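Local coordinates for protein luciferase-like monooxygenase (PDB 7BIP) that probably serves as a monooxygenase in the biosynthesis of the aromatic polyketide rishirilide, at residues G4-P9 with H39-E44; D227-Y232 with T320-V325; R70-T75 with R102-F107. All coordinates share one frame; numbering follows the deposited sequence.

In the fold
All three interactions pair neighbouring parallel strands of one curled sheet, and all are largely buried. Interaction 1 joins strand 2-6 to 39-42. Strand 2-6 also lies against 320-324, which interaction 2 ties to 228-236; side chains strengthen this link, His39 and Lys41 both bonding to Ser322. On the other side, backbone bonds from Val40 to Arg72 and Val74 join interactions 1 and 3. Backbone bonds supply most or all of the bonding in interactions 1 and 2, which both add CH-pi contacts, the one in interaction 2 facing the barrel interior. Interaction 3, farther from the centre of the chain and partly exposed at its arginines, relies as much on side-chain bonds, including a salt bridge.

Interaction 1. Residues G4-P9 with H39-E44; sequences GINLFP and HVKTVE
The imidazole of His39 lies flat against the backbone of Gly4, with Gly4 CA 3.4 Å from the centroid of the His39 ring and almost straight above it. His39 CG sits between the backbone N and the carbonyl carbon (chi1 66°), which folds the ring back over the neighbouring strand; a CB on Gly4 would run into His39 CG. The NE2 of this ring hydrogen-bonds to Ser322. Parallel ladder bonds follow, from Ile5 N to His39 O (3.0 Å), from Lys41 N to Ile5 O (2.8 Å) and from Leu7 N to Lys41 O (2.9 Å). Beyond them Thr42 OG1 donates to Leu7 O over 2.8 Å, approaching from above the carbonyl plane. Val43 crosses Phe8 at about a right angle: its CG2 stands over the centre of the Phe8 ring, 4.1 Å from the centroid, while its CG1 presses to 3.3 Å from Phe8 CD1. On the opposite face from Asn6 and Lys41, the Ile5 and Val40 side chains lie side by side and both touch Ala32 of helix 18-35. That helix links the two strands, giving the beta-alpha-beta unit that opens the TIM barrel of luciferase-like monooxygenases.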
ATOM      1  N   GLY A   4     -17.422  13.865   2.154  1.00 12.99           N
ATOM      2  CA  GLY A   4     -16.925  12.511   2.256  1.00 12.50           C
ATOM      3  C   GLY A   4     -16.672  12.150   3.702  1.00 13.85           C
ATOM      4  O   GLY A   4     -17.053  12.901   4.610  1.00 15.25           O
ATOM      5  N   ILE A   5     -16.051  11.003   3.949  1.00 11.13           N
ATOM      6  CA  ILE A   5     -15.755  10.613   5.321  1.00 12.80           C
ATOM      7  C   ILE A   5     -14.251  10.501   5.483  1.00 14.03           C
ATOM      8  O   ILE A   5     -13.522  10.164   4.545  1.00 16.68           O
ATOM      9  CB  ILE A   5     -16.431   9.293   5.741  1.00 14.42           C
ATOM     10  CG1 ILE A   5     -15.935   8.142   4.857  1.00 16.53           C
ATOM     11  CG2 ILE A   5     -17.968   9.443   5.708  1.00 14.17           C
ATOM     12  CD1 ILE A   5     -16.193   6.750   5.458  1.00 18.64           C
ATOM     13  N   ASN A   6     -13.793  10.813   6.690  1.00 13.32           N
ATOM     14  CA  ASN A   6     -12.402  10.685   7.078  1.00 14.10           C
ATOM     15  C   ASN A   6     -12.319   9.592   8.130  1.00 13.82           C
ATOM     16  O   ASN A   6     -13.177   9.510   9.020  1.00 15.81           O
ATOM     17  CB  ASN A   6     -11.871  12.014   7.626  1.00 14.86           C
ATOM     18  CG  ASN A   6     -10.354  12.086   7.649  1.00 20.17           C
ATOM     19  OD1 ASN A   6      -9.668  11.080   7.495  1.00 23.49           O
ATOM     20  ND2 ASN A   6      -9.825  13.292   7.857  1.00 18.85           N
ATOM     21  N   LEU A   7     -11.319   8.735   8.003  1.00 14.30           N
ATOM     22  CA  LEU A   7     -11.144   7.583   8.888  1.00 11.56           C
ATOM     23  C   LEU A   7      -9.796   7.735   9.593  1.00 16.85           C
ATOM     24  O   LEU A   7      -8.823   7.041   9.301  1.00 25.71           O
ATOM     25  CB  LEU A   7     -11.247   6.259   8.103  1.00 11.19           C
ATOM     26  CG  LEU A   7     -12.647   5.997   7.541  1.00 15.00           C
ATOM     27  CD1 LEU A   7     -12.674   4.803   6.573  1.00 17.32           C
ATOM     28  CD2 LEU A   7     -13.690   5.823   8.675  1.00 16.38           C
ATOM     29  N   PHE A   8      -9.753   8.678  10.522  1.00 22.59           N
ATOM     30  CA  PHE A   8      -8.550   8.988  11.282  1.00 20.70           C
ATOM     31  C   PHE A   8      -8.585   8.143  12.544  1.00 22.07           C
ATOM     32  O   PHE A   8      -9.433   8.381  13.410  1.00 22.53           O
ATOM     33  CB  PHE A   8      -8.543  10.474  11.625  1.00 20.39           C
ATOM     34  CG  PHE A   8      -7.247  11.000  12.197  1.00 23.72           C
ATOM     35  CD1 PHE A   8      -6.671  12.146  11.668  1.00 32.29           C
ATOM     36  CD2 PHE A   8      -6.640  10.405  13.289  1.00 20.81           C
ATOM     37  CE1 PHE A   8      -5.495  12.660  12.187  1.00 30.52           C
ATOM     38  CE2 PHE A   8      -5.464  10.922  13.815  1.00 21.24           C
ATOM     39  CZ  PHE A   8      -4.898  12.049  13.259  1.00 24.04           C
ATOM     40  N   PRO A   9      -7.686   7.165  12.716  1.00 16.72           N
ATOM     41  CA  PRO A   9      -7.726   6.340  13.935  1.00 16.80           C
ATOM     42  C   PRO A   9      -7.107   7.065  15.127  1.00 17.72           C
ATOM     43  O   PRO A   9      -5.993   7.583  15.051  1.00 18.14           O
ATOM     44  CB  PRO A   9      -6.906   5.103  13.550  1.00 16.86           C
ATOM     45  CG  PRO A   9      -5.953   5.600  12.528  1.00 22.16           C
ATOM     46  CD  PRO A   9      -6.656   6.712  11.768  1.00 22.05           C
ATOM     47  N   HIS A  39     -16.221  10.886  -0.993  1.00 14.16           N
ATOM     48  CA  HIS A  39     -14.876  10.324  -0.894  1.00 12.49           C
ATOM     49  C   HIS A  39     -14.706   9.587   0.430  1.00 12.51           C
ATOM     50  O   HIS A  39     -15.530   9.698   1.340  1.00 14.03           O
ATOM     51  CB  HIS A  39     -13.808  11.418  -1.025  1.00 10.73           C
ATOM     52  CG  HIS A  39     -13.810  12.394   0.109  1.00 10.57           C
ATOM     53  ND1 HIS A  39     -14.374  13.646   0.006  1.00 15.18           N
ATOM     54  CD2 HIS A  39     -13.309  12.308   1.367  1.00 13.95           C
ATOM     55  CE1 HIS A  39     -14.227  14.289   1.152  1.00 16.59           C
ATOM     56  NE2 HIS A  39     -13.585  13.499   1.994  1.00 15.17           N
ATOM     57  N   VAL A  40     -13.608   8.831   0.508  1.00 12.22           N
ATOM     58  CA  VAL A  40     -13.085   8.233   1.734  1.00  9.93           C
ATOM     59  C   VAL A  40     -11.650   8.729   1.899  1.00 13.29           C
ATOM     60  O   VAL A  40     -10.836   8.603   0.974  1.00 13.67           O
ATOM     61  CB  VAL A  40     -13.115   6.690   1.682  1.00 11.94           C
ATOM     62  CG1 VAL A  40     -12.444   6.101   2.918  1.00 14.18           C
ATOM     63  CG2 VAL A  40     -14.562   6.178   1.564  1.00 13.15           C
ATOM     64  N   LYS A  41     -11.344   9.298   3.061  1.00 13.06           N
ATOM     65  CA  LYS A  41     -10.033   9.871   3.341  1.00 12.99           C
ATOM     66  C   LYS A  41      -9.406   9.128   4.518  1.00 14.21           C
ATOM     67  O   LYS A  41     -10.115   8.629   5.389  1.00 13.84           O
ATOM     68  CB  LYS A  41     -10.173  11.379   3.665  1.00 10.19           C
ATOM     69  CG  LYS A  41      -8.893  12.097   4.091  1.00 10.33           C
ATOM     70  CD  LYS A  41      -9.167  13.593   4.279  1.00 12.14           C
ATOM     71  CE  LYS A  41      -9.363  14.306   2.946  1.00 13.82           C
ATOM     72  NZ  LYS A  41      -9.916  15.690   3.195  1.00 15.11           N
ATOM     73  N   THR A  42      -8.079   9.023   4.538  1.00 11.74           N
ATOM     74  CA  THR A  42      -7.403   8.619   5.764  1.00 14.55           C
ATOM     75  C   THR A  42      -6.039   9.293   5.816  1.00 14.50           C
ATOM     76  O   THR A  42      -5.659  10.042   4.911  1.00 13.93           O
ATOM     77  CB  THR A  42      -7.308   7.089   5.888  1.00 14.41           C
ATOM     78  OG1 THR A  42      -6.972   6.757   7.244  1.00 17.24           O
ATOM     79  CG2 THR A  42      -6.241   6.522   4.956  1.00 15.54           C
ATOM     80  N   VAL A  43      -5.287   8.993   6.878  1.00 13.92           N
ATOM     81  CA  VAL A  43      -4.158   9.810   7.303  1.00 12.21           C
ATOM     82  C   VAL A  43      -2.876   8.976   7.329  1.00 15.17           C
ATOM     83  O   VAL A  43      -2.890   7.764   7.130  1.00 15.77           O
ATOM     84  CB  VAL A  43      -4.412  10.431   8.686  1.00 20.90           C
ATOM     85  CG1 VAL A  43      -5.793  11.055   8.717  1.00 34.62           C
ATOM     86  CG2 VAL A  43      -4.284   9.356   9.759  1.00 31.65           C
ATOM     87  N   GLU A  44      -1.753   9.656   7.579  1.00 15.27           N
ATOM     88  CA  GLU A  44      -0.458   9.006   7.797  1.00 11.94           C
ATOM     89  C   GLU A  44       0.106   9.476   9.131  1.00 14.36           C
ATOM     90  O   GLU A  44       0.344  10.675   9.315  1.00 15.27           O
ATOM     91  CB  GLU A  44       0.541   9.329   6.679  1.00 11.07           C
ATOM     92  CG  GLU A  44       1.895   8.628   6.860  1.00 15.22           C
ATOM     93  CD  GLU A  44       2.869   8.904   5.730  1.00 23.86           C
ATOM     94  OE1 GLU A  44       2.444   9.476   4.704  1.00 20.29           O
ATOM     95  OE2 GLU A  44       4.068   8.555   5.870  1.00 20.20           O
TER

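Interaction 2. Residues D227-Y232 with T320-V325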
ATOM      1  N   ASP A 227     -11.092  21.534  -4.914  1.00 21.72           N
ATOM      2  CA  ASP A 227      -9.722  21.969  -4.678  1.00 21.48           C
ATOM      3  C   ASP A 227      -9.493  22.459  -3.256  1.00 19.64           C
ATOM      4  O   ASP A 227      -8.366  22.826  -2.919  1.00 23.82           O
ATOM      5  CB  ASP A 227      -9.344  23.081  -5.661  1.00 25.78           C
ATOM      6  CG  ASP A 227      -9.157  22.566  -7.065  1.00 35.93           C
ATOM      7  OD1 ASP A 227      -8.407  21.578  -7.233  1.00 36.74           O
ATOM      8  OD2 ASP A 227      -9.763  23.136  -7.997  1.00 35.27           O
ATOM      9  N   ILE A 228     -10.531  22.483  -2.420  1.00 17.02           N
ATOM     10  CA  ILE A 228     -10.439  23.013  -1.067  1.00 16.73           C
ATOM     11  C   ILE A 228     -11.059  21.983  -0.133  1.00 17.66           C
ATOM     12  O   ILE A 228     -12.264  21.708  -0.225  1.00 17.51           O
ATOM     13  CB  ILE A 228     -11.151  24.367  -0.931  1.00 18.37           C
ATOM     14  CG1 ILE A 228     -10.498  25.422  -1.832  1.00 20.52           C
ATOM     15  CG2 ILE A 228     -11.151  24.839   0.514  1.00 16.97           C
ATOM     16  CD1 ILE A 228     -11.333  26.682  -1.954  1.00 22.90           C
ATOM     17  N   HIS A 229     -10.240  21.411   0.752  1.00 17.39           N
ATOM     18  CA  HIS A 229     -10.660  20.356   1.670  1.00 14.44           C
ATOM     19  C   HIS A 229     -10.518  20.820   3.112  1.00 16.25           C
ATOM     20  O   HIS A 229      -9.548  21.488   3.462  1.00 16.52           O
ATOM     21  CB  HIS A 229      -9.809  19.086   1.497  1.00 17.24           C
ATOM     22  CG  HIS A 229     -10.210  18.225   0.340  1.00 19.41           C
ATOM     23  ND1 HIS A 229     -10.333  16.854   0.441  1.00 19.33           N
ATOM     24  CD2 HIS A 229     -10.477  18.533  -0.952  1.00 18.14           C
ATOM     25  CE1 HIS A 229     -10.679  16.359  -0.736  1.00 17.88           C
ATOM     26  NE2 HIS A 229     -10.766  17.356  -1.598  1.00 17.81           N
ATOM     27  N   MET A 230     -11.479  20.448   3.958  1.00 16.05           N
ATOM     28  CA  MET A 230     -11.351  20.627   5.400  1.00 14.68           C
ATOM     29  C   MET A 230     -11.998  19.431   6.079  1.00 15.23           C
ATOM     30  O   MET A 230     -13.015  18.931   5.599  1.00 16.40           O
ATOM     31  CB  MET A 230     -12.027  21.913   5.900  1.00 15.51           C
ATOM     32  CG  MET A 230     -11.605  23.180   5.162  1.00 14.12           C
ATOM     33  SD  MET A 230     -12.369  24.627   5.907  0.92 18.16           S
ATOM     34  CE  MET A 230     -12.461  25.727   4.495  1.00 21.23           C
ATOM     35  N   SER A 231     -11.421  18.981   7.191  1.00 13.76           N
ATOM     36  CA  SER A 231     -11.976  17.867   7.956  1.00 12.40           C
ATOM     37  C   SER A 231     -12.647  18.380   9.221  1.00 15.18           C
ATOM     38  O   SER A 231     -12.153  19.313   9.860  1.00 16.12           O
ATOM     39  CB  SER A 231     -10.907  16.835   8.322  1.00 18.49           C
ATOM     40  OG  SER A 231     -10.512  16.090   7.180  1.00 24.87           O
ATOM     41  N   TYR A 232     -13.779  17.766   9.575  1.00 14.63           N
ATOM     42  CA  TYR A 232     -14.503  18.091  10.799  1.00 13.08           C
ATOM     43  C   TYR A 232     -14.878  16.803  11.508  1.00 17.07           C
ATOM     44  O   TYR A 232     -15.409  15.891  10.874  1.00 15.07           O
ATOM     45  CB  TYR A 232     -15.795  18.857  10.511  1.00 13.59           C
ATOM     46  CG  TYR A 232     -15.656  20.290  10.051  1.00 13.90           C
ATOM     47  CD1 TYR A 232     -15.639  21.338  10.965  1.00 19.53           C
ATOM     48  CD2 TYR A 232     -15.603  20.594   8.697  1.00 18.27           C
ATOM     49  CE1 TYR A 232     -15.544  22.656  10.539  1.00 20.73           C
ATOM     50  CE2 TYR A 232     -15.501  21.901   8.264  1.00 18.41           C
ATOM     51  CZ  TYR A 232     -15.481  22.924   9.188  1.00 15.82           C
ATOM     52  OH  TYR A 232     -15.376  24.213   8.749  1.00 16.28           O
ATOM     53  N   THR A 320     -15.082  21.062  -0.071  1.00 13.72           N
ATOM     54  CA  THR A 320     -15.199  19.639   0.225  1.00 13.54           C
ATOM     55  C   THR A 320     -14.917  19.397   1.705  1.00 16.88           C
ATOM     56  O   THR A 320     -13.821  19.707   2.189  1.00 16.10           O
ATOM     57  CB  THR A 320     -14.235  18.840  -0.649  1.00 14.68           C
ATOM     58  OG1 THR A 320     -14.558  19.060  -2.032  1.00 17.08           O
ATOM     59  CG2 THR A 320     -14.331  17.359  -0.334  1.00 14.62           C
ATOM     60  N   ILE A 321     -15.900  18.844   2.420  1.00 13.67           N
ATOM     61  CA  ILE A 321     -15.754  18.518   3.837  1.00 12.99           C
ATOM     62  C   ILE A 321     -15.547  17.017   3.969  1.00 12.16           C
ATOM     63  O   ILE A 321     -16.266  16.232   3.334  1.00 15.06           O
ATOM     64  CB  ILE A 321     -16.986  18.956   4.647  1.00 14.36           C
ATOM     65  CG1 ILE A 321     -16.963  20.469   4.896  1.00 15.05           C
ATOM     66  CG2 ILE A 321     -17.050  18.187   5.985  1.00 13.55           C
ATOM     67  CD1 ILE A 321     -18.209  21.030   5.596  1.00 15.38           C
ATOM     68  N   SER A 322     -14.579  16.619   4.793  1.00 13.50           N
ATOM     69  CA  SER A 322     -14.424  15.229   5.212  1.00 11.59           C
ATOM     70  C   SER A 322     -14.967  15.099   6.627  1.00 15.65           C
ATOM     71  O   SER A 322     -14.498  15.791   7.540  1.00 16.24           O
ATOM     72  CB  SER A 322     -12.965  14.764   5.166  1.00 14.38           C
ATOM     73  OG  SER A 322     -12.399  14.959   3.886  1.00 18.16           O
ATOM     74  N   LEU A 323     -15.944  14.213   6.803  1.00 11.94           N
ATOM     75  CA  LEU A 323     -16.575  13.995   8.103  1.00  9.83           C
ATOM     76  C   LEU A 323     -15.805  12.906   8.843  1.00 14.38           C
ATOM     77  O   LEU A 323     -15.810  11.746   8.430  1.00 16.05           O
ATOM     78  CB  LEU A 323     -18.039  13.604   7.911  1.00 13.05           C
ATOM     79  CG  LEU A 323     -18.852  14.550   7.023  1.00 15.24           C
ATOM     80  CD1 LEU A 323     -20.100  13.835   6.531  1.00 17.41           C
ATOM     81  CD2 LEU A 323     -19.212  15.836   7.784  1.00 16.06           C
ATOM     82  N   GLN A 324     -15.133  13.282   9.925  1.00 11.64           N
ATOM     83  CA  GLN A 324     -14.340  12.328  10.694  1.00 14.87           C
ATOM     84  C   GLN A 324     -15.265  11.565  11.644  1.00 14.14           C
ATOM     85  O   GLN A 324     -15.733  12.128  12.642  1.00 14.57           O
ATOM     86  CB  GLN A 324     -13.237  13.070  11.444  1.00 18.57           C
ATOM     87  CG  GLN A 324     -12.522  12.205  12.453  1.00 25.85           C
ATOM     88  CD  GLN A 324     -11.982  10.961  11.807  1.00 30.69           C
ATOM     89  OE1 GLN A 324     -11.401  11.021  10.725  1.00 35.60           O
ATOM     90  NE2 GLN A 324     -12.182   9.823  12.447  1.00 25.72           N
ATOM     91  N   VAL A 325     -15.524  10.281  11.364  1.00 13.08           N
ATOM     92  CA  VAL A 325     -16.645   9.568  11.987  1.00 14.47           C
ATOM     93  C   VAL A 325     -16.214   8.473  12.954  1.00 15.18           C
ATOM     94  O   VAL A 325     -17.087   7.826  13.546  1.00 15.00           O
ATOM     95  CB  VAL A 325     -17.604   8.978  10.930  1.00 14.44           C
ATOM     96  CG1 VAL A 325     -18.314  10.091  10.140  1.00 14.87           C
ATOM     97  CG2 VAL A 325     -16.864   8.046   9.978  1.00 14.74           C
TER
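Five backbone hydrogen bonds zip Ile228-Tyr232 to Thr320-Gln324, the straightest running from Gln324 N to Tyr232 O (2.8 Å, 173° at the hydrogen). Thr320 N donates to Ile228 O and Ser322 N to Met230 O, both at 2.9 Å, while Thr320 O and Ser322 O receive Met230 N and Tyr232 N. His229, Ser231, Thr320 and Ser322 share one face, where Ser322 OG bonds to His39 and Lys41 and His229 ND1 to Lys41. These are the last two strands of the eight-stranded TIM barrel, and 320-324 closes the ring against strand 2-6; the Met230 and Tyr232 face packs on helices, so the His229 face looks into the barrel. There Thr320 CG2, anti to the backbone N, sits over the His229 ring at 3.8 Å from its centroid. With an alanine in place of His229, Lys41 NZ would probably lose one of its acceptors and Thr320 CG2 the flat surface it rests on. Ser231 OG comes to 3.4 Å from Ser322 CB and has Asn6 as its polar partner. On the outer face the Tyr232 side chain slants across Ile321, Tyr232 CE2 lying 3.9 Å from Ile321 CD1, with Phe316 of helix 302-316 packed on the tyrosine.

Interaction 3. Residues R70-T75 with R102-F107; sequences RVRLVT and RLDVGF
Arg72 reaches across to Arg102, Leu103 and Asp104, tying together two parallel strands of a TIM-barrel beta-alpha-beta unit whose helix is 85-98. Arg72 CB starts 3.3 Å from Arg102 O, and CG passes the same oxygen. Arg72 CD then comes to 3.5 Å from Asp104 OD2. A bend at chi3 (68°) turns the guanidinium side-on to the Asp104 carboxylate, their planes 30° apart. Arg72 NE bonds to Asp104 OD2 at 2.9 Å, in the guanidinium plane and on the syn side of the carboxylate. Arg72 NH2 takes Asp104 OD1 at 3.0 Å from above the carboxylate plane, adds a weak bond to Leu103 O, and also reaches Gly101 O. NH1 rides over the Arg102 backbone, whose O lies beneath one face of the guanidinium. Two nitrogens on two oxygens should fix the carboxylate's rotation. Arg102, just ahead of strand 103-107, reaches the other way: Arg102 NH1 donates to Val71 O (2.8 Å), in the carbonyl plane, while Leu73 CD2 lies over one face of its guanidinium. Arg102 NE and NH2 bond to Ser99 O and Ala65 O. Thr75 OG1 donates to Gly106 O over 2.9 Å, tilted a little from the carbonyl plane.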
ATOM      1  N   ARG A  70     -17.531   3.898  -6.652  1.00 15.57           N
ATOM      2  CA  ARG A  70     -17.700   5.284  -7.096  1.00 18.59           C
ATOM      3  C   ARG A  70     -17.079   6.323  -6.166  1.00 17.23           C
ATOM      4  O   ARG A  70     -16.674   7.400  -6.622  1.00 17.86           O
ATOM      5  CB  ARG A  70     -19.185   5.595  -7.299  1.00 27.82           C
ATOM      6  CG  ARG A  70     -20.037   5.453  -6.067  1.00 33.39           C
ATOM      7  CD  ARG A  70     -21.434   5.998  -6.323  1.00 40.35           C
ATOM      8  NE  ARG A  70     -22.327   5.774  -5.190  1.00 41.93           N
ATOM      9  CZ  ARG A  70     -23.652   5.848  -5.266  1.00 43.83           C
ATOM     10  NH1 ARG A  70     -24.233   6.142  -6.425  1.00 44.20           N
ATOM     11  NH2 ARG A  70     -24.398   5.633  -4.187  1.00 34.89           N
ATOM     12  N   VAL A  71     -17.002   6.023  -4.868  1.00 13.01           N
ATOM     13  CA  VAL A  71     -16.425   6.964  -3.920  1.00 14.91           C
ATOM     14  C   VAL A  71     -14.970   7.273  -4.299  1.00 14.40           C
ATOM     15  O   VAL A  71     -14.209   6.389  -4.710  1.00 14.00           O
ATOM     16  CB  VAL A  71     -16.569   6.360  -2.509  1.00 18.90           C
ATOM     17  CG1 VAL A  71     -15.551   5.235  -2.257  1.00 15.83           C
ATOM     18  CG2 VAL A  71     -16.544   7.401  -1.446  1.00 26.24           C
ATOM     19  N   ARG A  72     -14.575   8.536  -4.178  1.00 14.62           N
ATOM     20  CA  ARG A  72     -13.169   8.846  -4.406  1.00 13.97           C
ATOM     21  C   ARG A  72     -12.328   8.445  -3.191  1.00 15.38           C
ATOM     22  O   ARG A  72     -12.840   8.237  -2.090  1.00 12.60           O
ATOM     23  CB  ARG A  72     -12.993  10.332  -4.730  1.00 14.79           C
ATOM     24  CG  ARG A  72     -13.746  10.752  -6.013  1.00 18.44           C
ATOM     25  CD  ARG A  72     -13.283  12.112  -6.546  1.00 16.25           C
ATOM     26  NE  ARG A  72     -11.909  12.083  -7.063  1.00 17.97           N
ATOM     27  CZ  ARG A  72     -11.549  11.586  -8.245  1.00 17.50           C
ATOM     28  NH1 ARG A  72     -12.452  11.059  -9.060  1.00 18.38           N
ATOM     29  NH2 ARG A  72     -10.268  11.610  -8.604  1.00 14.45           N
ATOM     30  N   LEU A  73     -11.020   8.303  -3.414  1.00 12.24           N
ATOM     31  CA  LEU A  73     -10.068   7.948  -2.363  1.00 14.34           C
ATOM     32  C   LEU A  73      -9.094   9.104  -2.195  1.00 12.85           C
ATOM     33  O   LEU A  73      -8.500   9.554  -3.175  1.00 11.90           O
ATOM     34  CB  LEU A  73      -9.299   6.662  -2.718  1.00 13.64           C
ATOM     35  CG  LEU A  73     -10.048   5.335  -2.856  1.00 15.00           C
ATOM     36  CD1 LEU A  73     -11.078   5.118  -1.736  1.00 14.24           C
ATOM     37  CD2 LEU A  73     -10.720   5.247  -4.207  1.00 13.33           C
ATOM     38  N   VAL A  74      -8.920   9.592  -0.964  1.00 12.14           N
ATOM     39  CA  VAL A  74      -8.122  10.797  -0.743  1.00 13.19           C
ATOM     40  C   VAL A  74      -7.110  10.574   0.372  1.00 12.49           C
ATOM     41  O   VAL A  74      -7.475  10.152   1.474  1.00 12.23           O
ATOM     42  CB  VAL A  74      -9.008  12.012  -0.408  1.00 14.61           C
ATOM     43  CG1 VAL A  74      -8.157  13.297  -0.387  1.00 15.15           C
ATOM     44  CG2 VAL A  74     -10.162  12.131  -1.398  1.00 12.57           C
ATOM     45  N   THR A  75      -5.842  10.895   0.106  1.00 13.08           N
ATOM     46  CA  THR A  75      -4.863  10.924   1.187  1.00 12.03           C
ATOM     47  C   THR A  75      -4.962  12.257   1.924  1.00 12.66           C
ATOM     48  O   THR A  75      -4.952  13.325   1.306  1.00 15.48           O
ATOM     49  CB  THR A  75      -3.433  10.696   0.674  1.00 13.66           C
ATOM     50  OG1 THR A  75      -3.077  11.664  -0.325  1.00 13.89           O
ATOM     51  CG2 THR A  75      -3.297   9.301   0.078  1.00 13.92           C
ATOM     52  N   ARG A 102      -9.906   7.347  -9.330  1.00 12.11           N
ATOM     53  CA  ARG A 102     -10.691   7.949  -8.253  1.00 10.93           C
ATOM     54  C   ARG A 102      -9.828   8.582  -7.166  1.00 12.20           C
ATOM     55  O   ARG A 102     -10.366   9.013  -6.140  1.00 13.46           O
ATOM     56  CB  ARG A 102     -11.623   6.904  -7.623  1.00 12.59           C
ATOM     57  CG  ARG A 102     -12.765   6.445  -8.537  1.00 11.65           C
ATOM     58  CD  ARG A 102     -13.675   5.444  -7.829  1.00 10.75           C
ATOM     59  NE  ARG A 102     -13.059   4.119  -7.684  1.00 12.33           N
ATOM     60  CZ  ARG A 102     -13.227   3.327  -6.625  1.00 13.20           C
ATOM     61  NH1 ARG A 102     -13.968   3.730  -5.599  1.00 14.18           N
ATOM     62  NH2 ARG A 102     -12.648   2.131  -6.589  1.00 11.59           N
ATOM     63  N   LEU A 103      -8.515   8.685  -7.376  1.00 10.95           N
ATOM     64  CA  LEU A 103      -7.591   9.134  -6.342  1.00 12.08           C
ATOM     65  C   LEU A 103      -7.371  10.646  -6.393  1.00 11.36           C
ATOM     66  O   LEU A 103      -7.157  11.221  -7.465  1.00 13.80           O
ATOM     67  CB  LEU A 103      -6.241   8.418  -6.508  1.00 11.18           C
ATOM     68  CG  LEU A 103      -5.088   8.816  -5.583  1.00  9.75           C
ATOM     69  CD1 LEU A 103      -5.409   8.439  -4.142  1.00 12.60           C
ATOM     70  CD2 LEU A 103      -3.818   8.115  -6.024  1.00 10.47           C
ATOM     71  N   ASP A 104      -7.402  11.284  -5.219  1.00 11.88           N
ATOM     72  CA  ASP A 104      -6.921  12.644  -5.017  1.00 13.06           C
ATOM     73  C   ASP A 104      -5.848  12.597  -3.940  1.00 16.58           C
ATOM     74  O   ASP A 104      -6.021  11.907  -2.929  1.00 13.51           O
ATOM     75  CB  ASP A 104      -8.054  13.594  -4.572  1.00 11.95           C
ATOM     76  CG  ASP A 104      -9.273  13.513  -5.478  1.00 19.09           C
ATOM     77  OD1 ASP A 104      -9.112  13.631  -6.704  1.00 19.65           O
ATOM     78  OD2 ASP A 104     -10.392  13.318  -4.962  1.00 22.31           O
ATOM     79  N   VAL A 105      -4.741  13.320  -4.137  1.00 13.33           N
ATOM     80  CA  VAL A 105      -3.570  13.150  -3.276  1.00 12.59           C
ATOM     81  C   VAL A 105      -3.326  14.437  -2.494  1.00 13.65           C
ATOM     82  O   VAL A 105      -2.803  15.425  -3.027  1.00 14.06           O
ATOM     83  CB  VAL A 105      -2.322  12.748  -4.060  1.00 14.56           C
ATOM     84  CG1 VAL A 105      -1.176  12.505  -3.074  1.00 11.28           C
ATOM     85  CG2 VAL A 105      -2.600  11.487  -4.871  1.00 13.80           C
ATOM     86  N   GLY A 106      -3.665  14.418  -1.209  1.00 12.40           N
ATOM     87  CA  GLY A 106      -3.212  15.451  -0.295  1.00 13.45           C
ATOM     88  C   GLY A 106      -1.839  15.117   0.269  1.00 13.91           C
ATOM     89  O   GLY A 106      -1.568  13.979   0.657  1.00 11.83           O
ATOM     90  N   PHE A 107      -0.973  16.132   0.287  1.00 13.36           N
ATOM     91  CA  PHE A 107       0.366  16.076   0.864  1.00 11.65           C
ATOM     92  C   PHE A 107       0.404  17.023   2.059  1.00 14.18           C
ATOM     93  O   PHE A 107      -0.080  18.152   1.967  1.00 15.39           O
ATOM     94  CB  PHE A 107       1.454  16.534  -0.132  1.00 12.22           C
ATOM     95  CG  PHE A 107       1.550  15.724  -1.416  1.00 12.05           C
ATOM     96  CD1 PHE A 107       2.625  14.853  -1.620  1.00 18.58           C
ATOM     97  CD2 PHE A 107       0.639  15.900  -2.448  1.00 13.19           C
ATOM     98  CE1 PHE A 107       2.753  14.126  -2.810  1.00 17.18           C
ATOM     99  CE2 PHE A 107       0.762  15.188  -3.648  1.00 16.69           C
ATOM    100  CZ  PHE A 107       1.825  14.293  -3.827  1.00 14.65           C
TER